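Local coordinates for sugar ABC transporter, sugar-binding protein (Streptococcus pneumoniae, PDB 2HQ0) that probably captures a sugar outside the cell membrane as the solute-binding protein RafE and delivers it to an ABC transporter for uptake, at residues A[6-11]-A[289-294]; A[13-18]-A[39-44]; A[123-128]-A[237-242]. All coordinates share one frame; numbering follows the deposited sequence.

Contact 1 of 3, residues A[6-11]-A[289-294]; sequences VTIEYF and TKHPKE
V6 meets the imidazole of H291 head-on, the two side chains arriving from opposite directions. V6 CB sits 3.8 Å from the centroid of the H291 ring and 12° off its normal, which is the geometry of a CH-pi contact over the centre of one face. The first torsion of V6 (chi1 -62°) sets CG1 beside the backbone N, 3.4 Å from H291 NE2, and leaves CG2 for E294. K290 CB lies on the opposite face, offset toward the rim, so the imidazole has an aliphatic carbon on each face. A water lies in the ring plane at its edge; it probably donates to T7 O and makes a weak bond to H291 ND1. The V6 and E294 side chains cross at about a right angle, with V6 CG2 3.7 Å from E294 CG. I8 contributes both branches: CG2 lies 3.8 Å from H291 CB, and CD1 is 3.7 Å from E294 O. H291 is the N-cap residue, and its backbone N donates to T289 OG1 (3.0 Å) in an ST turn. The contact thus lays the start of helix 292-303 against strand 6-11, beside strand 35-40, where E294 also touches I35 and I8 touches V37.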
ATOM      1  N   VAL A   6      -1.796 -10.273 -33.743  1.00 31.29           N
ATOM      2  CA  VAL A   6      -0.621  -9.808 -33.020  1.00 31.07           C
ATOM      3  C   VAL A   6      -0.691 -10.171 -31.539  1.00 31.94           C
ATOM      4  O   VAL A   6      -1.769 -10.227 -30.949  1.00 32.89           O
ATOM      5  CB  VAL A   6      -0.441  -8.284 -33.157  1.00 32.15           C
ATOM      6  CG1 VAL A   6      -0.220  -7.904 -34.612  1.00 35.09           C
ATOM      7  CG2 VAL A   6      -1.647  -7.555 -32.585  1.00 31.56           C
ATOM      8  N   THR A   7       0.475 -10.416 -30.951  1.00 30.77           N
ATOM      9  CA  THR A   7       0.601 -10.707 -29.546  1.00 30.53           C
ATOM     10  C   THR A   7       1.227  -9.487 -28.888  1.00 31.57           C
ATOM     11  O   THR A   7       2.422  -9.030 -29.276  1.00 32.40           O
ATOM     12  CB  THR A   7       1.453 -11.989 -29.329  1.00 30.70           C
ATOM     13  OG1 THR A   7       0.702 -13.086 -29.793  1.00 32.84           O
ATOM     14  CG2 THR A   7       1.817 -12.157 -27.739  1.00 32.34           C
ATOM     15  N   ILE A   8       0.657  -9.156 -27.711  1.00 31.36           N
ATOM     16  CA  ILE A   8       1.260  -8.220 -26.804  1.00 29.55           C
ATOM     17  C   ILE A   8       1.476  -8.914 -25.455  1.00 28.85           C
ATOM     18  O   ILE A   8       0.751  -9.853 -25.132  1.00 31.09           O
ATOM     19  CB  ILE A   8       0.410  -6.963 -26.674  1.00 28.24           C
ATOM     20  CG1 ILE A   8      -1.001  -7.345 -26.122  1.00 29.13           C
ATOM     21  CG2 ILE A   8       0.418  -6.209 -27.992  1.00 32.19           C
ATOM     22  CD1 ILE A   8      -1.766  -6.021 -25.705  1.00 34.08           C
ATOM     23  N   GLU A   9       2.498  -8.480 -24.718  0.50 27.73           N
ATOM     24  CA  GLU A   9       2.711  -8.987 -23.380  0.50 26.65           C
ATOM     25  C   GLU A   9       2.071  -8.062 -22.387  0.50 26.43           C
ATOM     26  O   GLU A   9       2.162  -6.859 -22.524  0.50 25.55           O
ATOM     27  CB  GLU A   9       4.210  -9.079 -23.031  0.50 28.05           C
ATOM     28  CG  GLU A   9       4.887 -10.223 -23.754  0.50 28.42           C
ATOM     29  CD  GLU A   9       6.343 -10.245 -23.521  0.50 29.67           C
ATOM     30  OE1 GLU A   9       6.904  -9.194 -23.103  0.50 31.58           O
ATOM     31  OE2 GLU A   9       6.907 -11.367 -23.749  0.50 31.34           O
ATOM     32  N   TYR A  10       1.546  -8.654 -21.312  1.00 26.04           N
ATOM     33  CA  TYR A  10       1.143  -7.929 -20.112  1.00 24.97           C
ATOM     34  C   TYR A  10       2.065  -8.479 -19.023  1.00 24.70           C
ATOM     35  O   TYR A  10       1.978  -9.670 -18.664  1.00 27.08           O
ATOM     36  CB  TYR A  10      -0.342  -8.201 -19.732  1.00 25.84           C
ATOM     37  CG  TYR A  10      -0.611  -7.768 -18.303  1.00 24.62           C
ATOM     38  CD1 TYR A  10      -0.201  -6.525 -17.853  1.00 23.66           C
ATOM     39  CD2 TYR A  10      -1.132  -8.608 -17.374  1.00 23.98           C
ATOM     40  CE1 TYR A  10      -0.334  -6.185 -16.513  1.00 24.67           C
ATOM     41  CE2 TYR A  10      -1.293  -8.295 -16.056  1.00 24.23           C
ATOM     42  CZ  TYR A  10      -0.883  -7.085 -15.633  1.00 23.87           C
ATOM     43  OH  TYR A  10      -0.977  -6.744 -14.293  1.00 24.12           O
ATOM     44  N   PHE A  11       2.994  -7.659 -18.510  1.00 25.01           N
ATOM     45  CA  PHE A  11       4.007  -7.987 -17.522  1.00 23.29           C
ATOM     46  C   PHE A  11       3.395  -7.808 -16.171  1.00 25.04           C
ATOM     47  O   PHE A  11       3.227  -6.675 -15.750  1.00 25.21           O
ATOM     48  CB  PHE A  11       5.306  -7.192 -17.729  1.00 25.47           C
ATOM     49  CG  PHE A  11       6.442  -7.656 -16.812  1.00 24.93           C
ATOM     50  CD1 PHE A  11       7.361  -8.617 -17.236  1.00 29.64           C
ATOM     51  CD2 PHE A  11       6.634  -7.148 -15.523  1.00 25.06           C
ATOM     52  CE1 PHE A  11       8.350  -9.058 -16.408  1.00 29.24           C
ATOM     53  CE2 PHE A  11       7.590  -7.629 -14.724  1.00 25.73           C
ATOM     54  CZ  PHE A  11       8.482  -8.532 -15.198  1.00 28.45           C
ATOM     55  N   THR A 289       6.281   0.015 -28.055  1.00 33.94           N
ATOM     56  CA  THR A 289       5.492  -1.106 -28.449  1.00 31.51           C
ATOM     57  C   THR A 289       5.267  -1.128 -29.961  1.00 32.49           C
ATOM     58  O   THR A 289       5.082  -0.093 -30.591  1.00 34.42           O
ATOM     59  CB  THR A 289       4.086  -1.224 -27.745  1.00 32.10           C
ATOM     60  OG1 THR A 289       3.436  -2.406 -28.231  1.00 31.52           O
ATOM     61  CG2 THR A 289       3.251  -0.002 -27.971  1.00 28.72           C
ATOM     62  N   LYS A 290       5.388  -2.299 -30.561  1.00 33.91           N
ATOM     63  CA  LYS A 290       5.081  -2.472 -32.007  0.50 33.31           C
ATOM     64  C   LYS A 290       3.571  -2.443 -32.272  1.00 33.12           C
ATOM     65  O   LYS A 290       3.118  -2.352 -33.434  1.00 34.58           O
ATOM     66  CB  LYS A 290       5.690  -3.777 -32.552  0.50 34.23           C
ATOM     67  CG  LYS A 290       7.248  -3.699 -32.663  0.50 35.45           C
ATOM     68  CD  LYS A 290       7.897  -4.846 -33.352  0.50 36.84           C
ATOM     69  CE  LYS A 290       9.372  -5.031 -32.878  0.50 38.18           C
ATOM     70  NZ  LYS A 290       9.521  -5.442 -31.414  0.50 35.24           N
ATOM     71  N   HIS A 291       2.770  -2.486 -31.184  1.00 31.09           N
ATOM     72  CA  HIS A 291       1.306  -2.632 -31.359  1.00 30.25           C
ATOM     73  C   HIS A 291       0.502  -1.738 -30.383  1.00 30.28           C
ATOM     74  O   HIS A 291      -0.253  -2.217 -29.535  1.00 29.71           O
ATOM     75  CB  HIS A 291       0.991  -4.080 -31.058  1.00 32.67           C
ATOM     76  CG  HIS A 291       1.717  -4.988 -31.972  1.00 36.44           C
ATOM     77  ND1 HIS A 291       2.634  -5.960 -31.587  1.00 35.60           N
ATOM     78  CD2 HIS A 291       1.655  -5.041 -33.313  1.00 33.39           C
ATOM     79  CE1 HIS A 291       3.103  -6.567 -32.679  1.00 29.94           C
ATOM     80  NE2 HIS A 291       2.490  -6.079 -33.735  1.00 38.65           N
ATOM     81  N   PRO A 292       0.647  -0.420 -30.571  1.00 29.81           N
ATOM     82  CA  PRO A 292       0.085   0.465 -29.613  1.00 29.19           C
ATOM     83  C   PRO A 292      -1.442   0.408 -29.578  1.00 29.58           C
ATOM     84  O   PRO A 292      -2.032   0.647 -28.552  1.00 29.89           O
ATOM     85  CB  PRO A 292       0.567   1.795 -30.100  1.00 31.64           C
ATOM     86  CG  PRO A 292       0.874   1.611 -31.542  1.00 33.50           C
ATOM     87  CD  PRO A 292       1.417   0.260 -31.635  1.00 31.88           C
ATOM     88  N   LYS A 293      -2.123   0.217 -30.716  1.00 29.90           N
ATOM     89  CA  LYS A 293      -3.598   0.213 -30.696  0.50 30.83           C
ATOM     90  C   LYS A 293      -4.096  -0.959 -29.826  1.00 29.79           C
ATOM     91  O   LYS A 293      -5.024  -0.816 -28.994  1.00 27.90           O
ATOM     92  CB  LYS A 293      -4.163   0.173 -32.136  0.50 33.50           C
ATOM     93  CG  LYS A 293      -5.556  -0.376 -32.277  0.50 37.60           C
ATOM     94  CD  LYS A 293      -6.037  -0.385 -33.752  0.50 40.24           C
ATOM     95  CE  LYS A 293      -5.943  -1.789 -34.468  0.50 43.37           C
ATOM     96  NZ  LYS A 293      -4.648  -2.271 -35.115  0.50 44.76           N
ATOM     97  N   GLU A 294      -3.435  -2.097 -29.940  1.00 31.02           N
ATOM     98  CA  GLU A 294      -3.884  -3.266 -29.223  1.00 30.06           C
ATOM     99  C   GLU A 294      -3.521  -3.129 -27.733  1.00 29.31           C
ATOM    100  O   GLU A 294      -4.305  -3.545 -26.869  1.00 29.11           O
ATOM    101  CB  GLU A 294      -3.217  -4.482 -29.878  1.00 33.35           C
ATOM    102  CG  GLU A 294      -3.648  -4.758 -31.286  1.00 36.52           C
ATOM    103  CD  GLU A 294      -2.994  -3.914 -32.405  1.00 32.47           C
ATOM    104  OE1 GLU A 294      -2.014  -3.130 -32.166  1.00 36.45           O
ATOM    105  OE2 GLU A 294      -3.402  -4.157 -33.564  1.00 50.36           O
TER
HETATM  106  O   HOH W   1       4.523  -6.788 -28.853  1.00 46.63           O

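Contact 2 of 3, residues A[13-18]-A[39-44]; sequences QKKEMT and VVNVPN
The loop that leaves strand 6-11 and turns into helix 18-31 packs here against the chain running out of the neighbouring strand 35-40, and K15, T18 and N41 carry the contact. K15 and N41 slide past each other in opposite directions. Beyond CG the lysine chain is extended, then turns at its last torsion (chi4 -50°), which brings NZ to the carbonyl of V42. K15 NZ donates to V42 O over 2.6 Å, arriving 49° out of the carbonyl plane with a C=O...N angle of 131°, so the ammonium group sits above the peptide. A water links the K15 and N41 side chains: it accepts from K15 NZ at 2.6 Å and donates to N41 OD1 at 2.7 Å. The amide oxygen of N41 also accepts from N12 ND2, from the residue just before 13-18, and this second bond limits rotation of the amide.

This is the beta-alpha-beta arrangement common in periplasmic binding proteins: strands 6-11 and 35-40 run parallel in one sheet, helix 18-31 connects them, and the contact joins the entry to that helix with the exit from the second strand. At the helix start T18 approaches N41 from the opposite direction, its OG1 3.2 Å from N41 ND2 at an angle too poor for a hydrogen bond, while T18 CG2 lies 3.7 Å from the same nitrogen. The hydroxyl is used elsewhere, for T18 OG1 donates to K15 O at 3.0 Å, and T18 N reaches that oxygen from the same face of its plane. K14 NZ forms a salt bridge with D280.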
ATOM      1  N   GLN A  13       2.745  -8.026 -12.054  1.00 25.44           N
ATOM      2  CA  GLN A  13       3.384  -8.199 -10.745  1.00 25.03           C
ATOM      3  C   GLN A  13       2.467  -8.637  -9.631  1.00 26.14           C
ATOM      4  O   GLN A  13       2.905  -8.898  -8.507  1.00 29.07           O
ATOM      5  CB  GLN A  13       4.157  -6.932 -10.346  1.00 25.58           C
ATOM      6  CG  GLN A  13       5.305  -6.660 -11.270  1.00 26.10           C
ATOM      7  CD  GLN A  13       6.303  -5.672 -10.647  1.00 29.58           C
ATOM      8  OE1 GLN A  13       6.984  -5.995  -9.669  1.00 28.89           O
ATOM      9  NE2 GLN A  13       6.359  -4.424 -11.170  1.00 26.35           N
ATOM     10  N   LYS A  14       1.163  -8.749  -9.957  1.00 26.01           N
ATOM     11  CA  LYS A  14       0.127  -9.201  -8.948  1.00 27.87           C
ATOM     12  C   LYS A  14      -0.039 -10.705  -9.051  1.00 30.30           C
ATOM     13  O   LYS A  14      -0.972 -11.189  -9.609  1.00 28.59           O
ATOM     14  CB  LYS A  14      -1.235  -8.530  -9.161  1.00 29.22           C
ATOM     15  CG  LYS A  14      -2.130  -8.675  -7.905  1.00 29.83           C
ATOM     16  CD  LYS A  14      -1.649  -7.918  -6.761  1.00 30.55           C
ATOM     17  CE  LYS A  14      -2.531  -8.181  -5.546  1.00 31.41           C
ATOM     18  NZ  LYS A  14      -2.119  -7.319  -4.322  1.00 32.33           N
ATOM     19  N   LYS A  15       0.901 -11.447  -8.507  1.00 29.34           N
ATOM     20  CA  LYS A  15       0.826 -12.920  -8.742  1.00 32.55           C
ATOM     21  C   LYS A  15      -0.410 -13.560  -8.138  1.00 35.12           C
ATOM     22  O   LYS A  15      -0.932 -14.539  -8.653  1.00 36.65           O
ATOM     23  CB  LYS A  15       2.003 -13.576  -8.129  1.00 35.27           C
ATOM     24  CG  LYS A  15       3.227 -13.339  -8.803  1.00 38.27           C
ATOM     25  CD  LYS A  15       4.330 -14.188  -8.287  1.00 42.53           C
ATOM     26  CE  LYS A  15       5.640 -13.510  -8.634  1.00 46.09           C
ATOM     27  NZ  LYS A  15       5.924 -13.051  -9.978  1.00 45.08           N
ATOM     28  N   GLU A  16      -0.876 -12.984  -7.039  1.00 33.67           N
ATOM     29  CA  GLU A  16      -2.025 -13.488  -6.330  1.00 34.94           C
ATOM     30  C   GLU A  16      -3.280 -13.461  -7.157  1.00 35.59           C
ATOM     31  O   GLU A  16      -4.223 -14.229  -6.901  1.00 36.96           O
ATOM     32  CB  GLU A  16      -2.213 -12.641  -5.104  1.00 37.41           C
ATOM     33  CG  GLU A  16      -0.956 -12.707  -4.119  1.00 39.87           C
ATOM     34  CD  GLU A  16       0.162 -11.596  -4.319  1.00 42.51           C
ATOM     35  OE1 GLU A  16       0.216 -10.781  -5.329  1.00 39.43           O
ATOM     36  OE2 GLU A  16       1.095 -11.604  -3.441  1.00 49.32           O
ATOM     37  N   MET A  17      -3.270 -12.616  -8.175  1.00 30.66           N
ATOM     38  CA  MET A  17      -4.454 -12.427  -9.016  1.00 31.29           C
ATOM     39  C   MET A  17      -4.304 -12.999 -10.393  1.00 33.23           C
ATOM     40  O   MET A  17      -5.106 -12.744 -11.264  1.00 32.45           O
ATOM     41  CB  MET A  17      -4.797 -10.924  -9.049  1.00 29.47           C
ATOM     42  CG  MET A  17      -5.391 -10.369  -7.772  1.00 31.39           C
ATOM     43  SD  MET A  17      -6.981 -11.224  -7.356  1.00 31.46           S
ATOM     44  CE  MET A  17      -8.136 -10.544  -8.649  1.00 31.69           C
ATOM     45  N   THR A  18      -3.315 -13.844 -10.609  1.00 33.89           N
ATOM     46  CA  THR A  18      -3.096 -14.399 -11.945  1.00 35.92           C
ATOM     47  C   THR A  18      -4.309 -15.084 -12.537  1.00 36.94           C
ATOM     48  O   THR A  18      -4.600 -14.959 -13.752  1.00 36.49           O
ATOM     49  CB  THR A  18      -1.950 -15.424 -11.884  1.00 39.22           C
ATOM     50  OG1 THR A  18      -0.720 -14.741 -11.668  1.00 43.36           O
ATOM     51  CG2 THR A  18      -1.852 -16.248 -13.154  1.00 41.76           C
ATOM     52  N   VAL A  39       0.074 -13.086 -20.491  1.00 34.44           N
ATOM     53  CA  VAL A  39       0.218 -12.636 -19.100  1.00 33.36           C
ATOM     54  C   VAL A  39       1.492 -13.254 -18.545  1.00 31.10           C
ATOM     55  O   VAL A  39       1.591 -14.518 -18.406  1.00 38.03           O
ATOM     56  CB  VAL A  39      -0.978 -13.026 -18.192  1.00 33.83           C
ATOM     57  CG1 VAL A  39      -0.766 -12.542 -16.680  1.00 35.20           C
ATOM     58  CG2 VAL A  39      -2.285 -12.425 -18.743  1.00 37.66           C
ATOM     59  N   VAL A  40       2.511 -12.403 -18.401  1.00 31.00           N
ATOM     60  CA  VAL A  40       3.824 -12.818 -17.940  1.00 31.29           C
ATOM     61  C   VAL A  40       3.892 -12.754 -16.443  1.00 29.42           C
ATOM     62  O   VAL A  40       3.634 -11.711 -15.867  1.00 29.55           O
ATOM     63  CB  VAL A  40       4.950 -11.879 -18.500  1.00 33.01           C
ATOM     64  CG1 VAL A  40       6.310 -12.293 -18.073  1.00 33.87           C
ATOM     65  CG2 VAL A  40       4.896 -11.822 -20.018  1.00 40.05           C
ATOM     66  N   ASN A  41       4.284 -13.835 -15.755  1.00 29.54           N
ATOM     67  CA  ASN A  41       4.516 -13.841 -14.343  1.00 30.40           C
ATOM     68  C   ASN A  41       5.833 -14.571 -14.168  1.00 32.19           C
ATOM     69  O   ASN A  41       5.889 -15.785 -14.481  1.00 38.82           O
ATOM     70  CB  ASN A  41       3.509 -14.674 -13.590  1.00 31.19           C
ATOM     71  CG  ASN A  41       2.179 -14.024 -13.460  1.00 32.09           C
ATOM     72  OD1 ASN A  41       2.013 -13.034 -12.750  1.00 33.99           O
ATOM     73  ND2 ASN A  41       1.224 -14.539 -14.208  1.00 36.20           N
ATOM     74  N   VAL A  42       6.833 -13.854 -13.670  1.00 32.10           N
ATOM     75  CA  VAL A  42       8.121 -14.469 -13.411  1.00 34.00           C
ATOM     76  C   VAL A  42       8.567 -14.234 -11.998  1.00 35.40           C
ATOM     77  O   VAL A  42       8.149 -13.311 -11.360  1.00 33.85           O
ATOM     78  CB  VAL A  42       9.161 -13.934 -14.372  1.00 33.33           C
ATOM     79  CG1 VAL A  42       8.891 -14.365 -15.731  1.00 38.07           C
ATOM     80  CG2 VAL A  42       9.389 -12.456 -14.249  1.00 34.13           C
ATOM     81  N   PRO A  43       9.482 -15.083 -11.463  1.00 36.91           N
ATOM     82  CA  PRO A  43      10.024 -14.788 -10.156  1.00 34.75           C
ATOM     83  C   PRO A  43      10.849 -13.551 -10.181  1.00 34.71           C
ATOM     84  O   PRO A  43      11.408 -13.239 -11.233  1.00 35.29           O
ATOM     85  CB  PRO A  43      10.888 -16.001  -9.812  1.00 39.02           C
ATOM     86  CG  PRO A  43      10.401 -17.118 -10.707  1.00 41.00           C
ATOM     87  CD  PRO A  43       9.758 -16.456 -11.890  1.00 36.57           C
ATOM     88  N   ASN A  44      10.920 -12.849  -9.064  1.00 33.73           N
ATOM     89  CA  ASN A  44      11.761 -11.678  -9.000  1.00 34.09           C
ATOM     90  C   ASN A  44      11.381 -10.720 -10.077  1.00 32.17           C
ATOM     91  O   ASN A  44      12.244 -10.115 -10.732  1.00 32.36           O
ATOM     92  CB  ASN A  44      13.225 -12.103  -9.114  1.00 36.11           C
ATOM     93  CG  ASN A  44      13.631 -13.121  -8.044  1.00 40.99           C
ATOM     94  OD1 ASN A  44      13.266 -12.969  -6.869  1.00 43.38           O
ATOM     95  ND2 ASN A  44      14.374 -14.173  -8.453  1.00 48.79           N
TER
HETATM   96  O   HOH W   2       4.098 -11.858 -11.473  1.00 35.66           O

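Contact 3 of 3, residues A[123-128]-A[237-242]; sequences DKFEEL and DVLMTP
L239, next to M240 of strand 240-244, reaches to the helix segment 123-128, and its side chain can be followed outward from CB. CB starts toward the helix, and CG, which splits into two methyls, places CD2 among the helix side chains; in the conformer described, CD2 makes the contacts. At that one carbon of L239 three helix residues converge: L128 CD1 at 4.0 Å, K124 CB at 4.1 Å and F125 CE1 at 4.3 Å. The distances are close to one another, as expected of a methyl resting among side chains of successive helix turns, K124 and L128 being four residues apart. The L128 side chain crosses that of L239 obliquely, and the F125 ring meets CD2 obliquely as well. Only the beginning of K124 takes part: in the conformer described its chain bends at chi2 (-68°) and chi3 (-78°) and carries K124 NZ away to a salt bridge with E127 OE1 (3.0 Å).

The next residue, M240, extends the contact on the F125 side. M240 crosses the phenylalanine side chain at about a right angle, and its SD lies 4.0 Å from F125 CZ. Measured to the centroid of the F125 ring, M240 SD is 5.3 Å away and 86° off the normal, which places it at the ring edge, near the ring plane: a Met-aromatic contact of the edge type. M240 CG is 4.2 Å from F125 CZ. The contact is apolar and buried, joining helix 122-128 to the edge strand 240-244 of a three-stranded antiparallel sheet. Helix 136-148 packs alongside, with L142 touching both F125 and M240 and I146 touching L239 and M240, while Y120 of strand 116-121 meets the F125 ring.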
ATOM      1  N   ASP A 123     -15.754  -8.972  17.043  1.00 32.53           N
ATOM      2  CA  ASP A 123     -16.523  -9.755  18.027  1.00 33.74           C
ATOM      3  C   ASP A 123     -15.994  -9.498  19.438  1.00 33.51           C
ATOM      4  O   ASP A 123     -16.730  -9.294  20.397  1.00 34.83           O
ATOM      5  CB  ASP A 123     -16.449 -11.247  17.758  1.00 34.56           C
ATOM      6  CG  ASP A 123     -17.067 -11.678  16.444  1.00 37.21           C
ATOM      7  OD1 ASP A 123     -17.145 -10.962  15.456  1.00 35.71           O
ATOM      8  OD2 ASP A 123     -17.520 -12.825  16.402  1.00 41.03           O
ATOM      9  N   LYS A 124     -14.664  -9.508  19.566  1.00 31.96           N
ATOM     10  CA  LYS A 124     -14.081  -9.322  20.873  0.50 33.34           C
ATOM     11  C   LYS A 124     -14.184  -7.879  21.326  1.00 33.47           C
ATOM     12  O   LYS A 124     -14.310  -7.631  22.506  1.00 33.67           O
ATOM     13  CB  LYS A 124     -12.625  -9.794  20.910  0.50 33.19           C
ATOM     14  CG  LYS A 124     -12.464 -11.304  20.747  0.50 35.38           C
ATOM     15  CD  LYS A 124     -13.001 -12.129  21.955  0.50 37.92           C
ATOM     16  CE  LYS A 124     -12.106 -12.146  23.144  0.50 39.03           C
ATOM     17  NZ  LYS A 124     -12.733 -12.975  24.239  0.50 40.76           N
ATOM     18  N   PHE A 125     -14.105  -6.917  20.392  1.00 31.58           N
ATOM     19  CA  PHE A 125     -14.300  -5.553  20.807  1.00 33.05           C
ATOM     20  C   PHE A 125     -15.719  -5.449  21.380  1.00 35.61           C
ATOM     21  O   PHE A 125     -15.920  -4.793  22.413  1.00 37.66           O
ATOM     22  CB  PHE A 125     -14.135  -4.592  19.632  1.00 31.49           C
ATOM     23  CG  PHE A 125     -12.717  -4.077  19.467  1.00 29.27           C
ATOM     24  CD1 PHE A 125     -11.637  -4.930  19.540  1.00 29.22           C
ATOM     25  CD2 PHE A 125     -12.496  -2.738  19.189  1.00 29.67           C
ATOM     26  CE1 PHE A 125     -10.409  -4.437  19.332  1.00 27.91           C
ATOM     27  CE2 PHE A 125     -11.212  -2.230  19.001  1.00 30.54           C
ATOM     28  CZ  PHE A 125     -10.183  -3.087  19.051  1.00 28.05           C
ATOM     29  N   GLU A 126     -16.686  -6.094  20.734  1.00 35.67           N
ATOM     30  CA  GLU A 126     -18.086  -5.984  21.188  0.50 37.45           C
ATOM     31  C   GLU A 126     -18.256  -6.652  22.550  1.00 39.69           C
ATOM     32  O   GLU A 126     -18.916  -6.113  23.455  1.00 41.34           O
ATOM     33  CB  GLU A 126     -19.022  -6.607  20.145  0.50 39.12           C
ATOM     34  CG  GLU A 126     -20.521  -6.725  20.543  0.50 42.26           C
ATOM     35  CD  GLU A 126     -21.276  -5.406  20.541  0.50 45.77           C
ATOM     36  OE1 GLU A 126     -20.641  -4.339  20.552  0.50 48.67           O
ATOM     37  OE2 GLU A 126     -22.527  -5.455  20.560  0.50 51.45           O
ATOM     38  N   GLU A 127     -17.686  -7.845  22.682  1.00 39.36           N
ATOM     39  CA  GLU A 127     -17.759  -8.623  23.933  1.00 40.95           C
ATOM     40  C   GLU A 127     -17.140  -7.847  25.100  1.00 41.26           C
ATOM     41  O   GLU A 127     -17.657  -7.888  26.215  1.00 44.04           O
ATOM     42  CB  GLU A 127     -17.033  -9.949  23.748  1.00 40.54           C
ATOM     43  CG  GLU A 127     -16.992 -10.829  25.008  1.00 45.87           C
ATOM     44  CD  GLU A 127     -16.071 -12.063  24.906  1.00 49.23           C
ATOM     45  OE1 GLU A 127     -15.638 -12.429  23.809  1.00 51.48           O
ATOM     46  OE2 GLU A 127     -15.822 -12.696  25.969  1.00 56.97           O
ATOM     47  N   LEU A 128     -16.055  -7.119  24.826  1.00 39.28           N
ATOM     48  CA  LEU A 128     -15.262  -6.400  25.844  1.00 38.89           C
ATOM     49  C   LEU A 128     -15.665  -4.966  26.035  1.00 39.87           C
ATOM     50  O   LEU A 128     -15.131  -4.318  26.895  1.00 41.55           O
ATOM     51  CB  LEU A 128     -13.762  -6.526  25.551  1.00 38.44           C
ATOM     52  CG  LEU A 128     -13.248  -7.960  25.585  1.00 40.16           C
ATOM     53  CD1 LEU A 128     -11.820  -8.061  25.108  1.00 41.50           C
ATOM     54  CD2 LEU A 128     -13.362  -8.493  27.032  1.00 44.60           C
ATOM     55  N   ASP A 237      -5.921 -14.955  18.783  1.00 28.51           N
ATOM     56  CA  ASP A 237      -4.885 -14.952  19.829  1.00 27.96           C
ATOM     57  C   ASP A 237      -4.458 -13.490  20.172  1.00 28.16           C
ATOM     58  O   ASP A 237      -3.955 -13.237  21.287  1.00 28.98           O
ATOM     59  CB  ASP A 237      -3.621 -15.720  19.429  1.00 28.76           C
ATOM     60  CG  ASP A 237      -3.861 -17.224  19.258  1.00 31.49           C
ATOM     61  OD1 ASP A 237      -4.803 -17.725  19.849  1.00 33.11           O
ATOM     62  OD2 ASP A 237      -3.061 -17.874  18.546  1.00 34.85           O
ATOM     63  N   VAL A 238      -4.568 -12.623  19.168  1.00 25.63           N
ATOM     64  CA  VAL A 238      -4.341 -11.174  19.335  1.00 25.46           C
ATOM     65  C   VAL A 238      -5.549 -10.493  18.802  1.00 25.36           C
ATOM     66  O   VAL A 238      -6.136 -10.995  17.848  1.00 26.13           O
ATOM     67  CB  VAL A 238      -3.050 -10.721  18.635  1.00 23.34           C
ATOM     68  CG1 VAL A 238      -1.847 -11.483  19.216  1.00 25.25           C
ATOM     69  CG2 VAL A 238      -3.140 -10.879  17.116  1.00 24.71           C
ATOM     70  N   LEU A 239      -5.877  -9.290  19.327  1.00 23.66           N
ATOM     71  CA  LEU A 239      -7.092  -8.575  18.937  0.50 24.57           C
ATOM     72  C   LEU A 239      -6.924  -7.666  17.742  1.00 22.28           C
ATOM     73  O   LEU A 239      -7.912  -7.319  17.109  1.00 23.99           O
ATOM     74  CB  LEU A 239      -7.654  -7.737  20.077  0.50 25.29           C
ATOM     75  CG  LEU A 239      -8.567  -8.522  21.019  0.50 28.86           C
ATOM     76  CD1 LEU A 239      -7.779  -9.557  21.723  0.50 33.65           C
ATOM     77  CD2 LEU A 239      -9.317  -7.594  22.027  0.50 29.34           C
ATOM     78  N   MET A 240      -5.708  -7.290  17.432  1.00 22.66           N
ATOM     79  CA  MET A 240      -5.406  -6.330  16.337  1.00 21.45           C
ATOM     80  C   MET A 240      -4.049  -6.688  15.700  1.00 22.21           C
ATOM     81  O   MET A 240      -3.176  -7.322  16.349  1.00 21.54           O
ATOM     82  CB  MET A 240      -5.210  -4.928  16.930  1.00 22.81           C
ATOM     83  CG  MET A 240      -6.461  -4.373  17.617  1.00 24.43           C
ATOM     84  SD  MET A 240      -6.272  -2.688  18.248  1.00 25.51           S
ATOM     85  CE  MET A 240      -5.343  -3.041  19.735  1.00 26.07           C
ATOM     86  N   THR A 241      -3.853  -6.230  14.471  1.00 20.86           N
ATOM     87  CA  THR A 241      -2.526  -6.196  13.923  1.00 20.94           C
ATOM     88  C   THR A 241      -2.451  -5.081  12.900  1.00 21.67           C
ATOM     89  O   THR A 241      -3.389  -4.848  12.135  1.00 22.10           O
ATOM     90  CB  THR A 241      -2.146  -7.572  13.290  1.00 21.34           C
ATOM     91  OG1 THR A 241      -0.757  -7.603  13.034  1.00 22.20           O
ATOM     92  CG2 THR A 241      -2.912  -7.941  12.015  1.00 22.82           C
ATOM     93  N   PRO A 242      -1.337  -4.305  12.935  1.00 19.78           N
ATOM     94  CA  PRO A 242      -1.168  -3.222  11.943  1.00 20.30           C
ATOM     95  C   PRO A 242      -0.641  -3.748  10.636  1.00 20.59           C
ATOM     96  O   PRO A 242       0.403  -4.392  10.636  1.00 19.78           O
ATOM     97  CB  PRO A 242      -0.138  -2.330  12.652  1.00 20.94           C
ATOM     98  CG  PRO A 242       0.740  -3.275  13.440  1.00 22.53           C
ATOM     99  CD  PRO A 242      -0.232  -4.333  13.928  1.00 21.53           C
TER

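Contacts 1 and 2 share the mixed sheet in which strands 6-11 and 35-40 are parallel neighbours. Their centres lie about 18 Å apart, and they touch, with Y10 O and V40 N 2.8 Å apart as a probable hydrogen bond. Contact 3 belongs to a separate antiparallel sheet, its centre about 48 Å from that of contact 1 and about 34 Å from that of contact 2, on the opposite side of the chain's centre from contact 1. Along the chain, contact 1 closes a long loop that encloses both others, and contact 2 closes before contact 3 opens. This spread over two sheets is consistent with the two-lobed architecture of solute-binding proteins, the chain returning to the first sheet region after building the second.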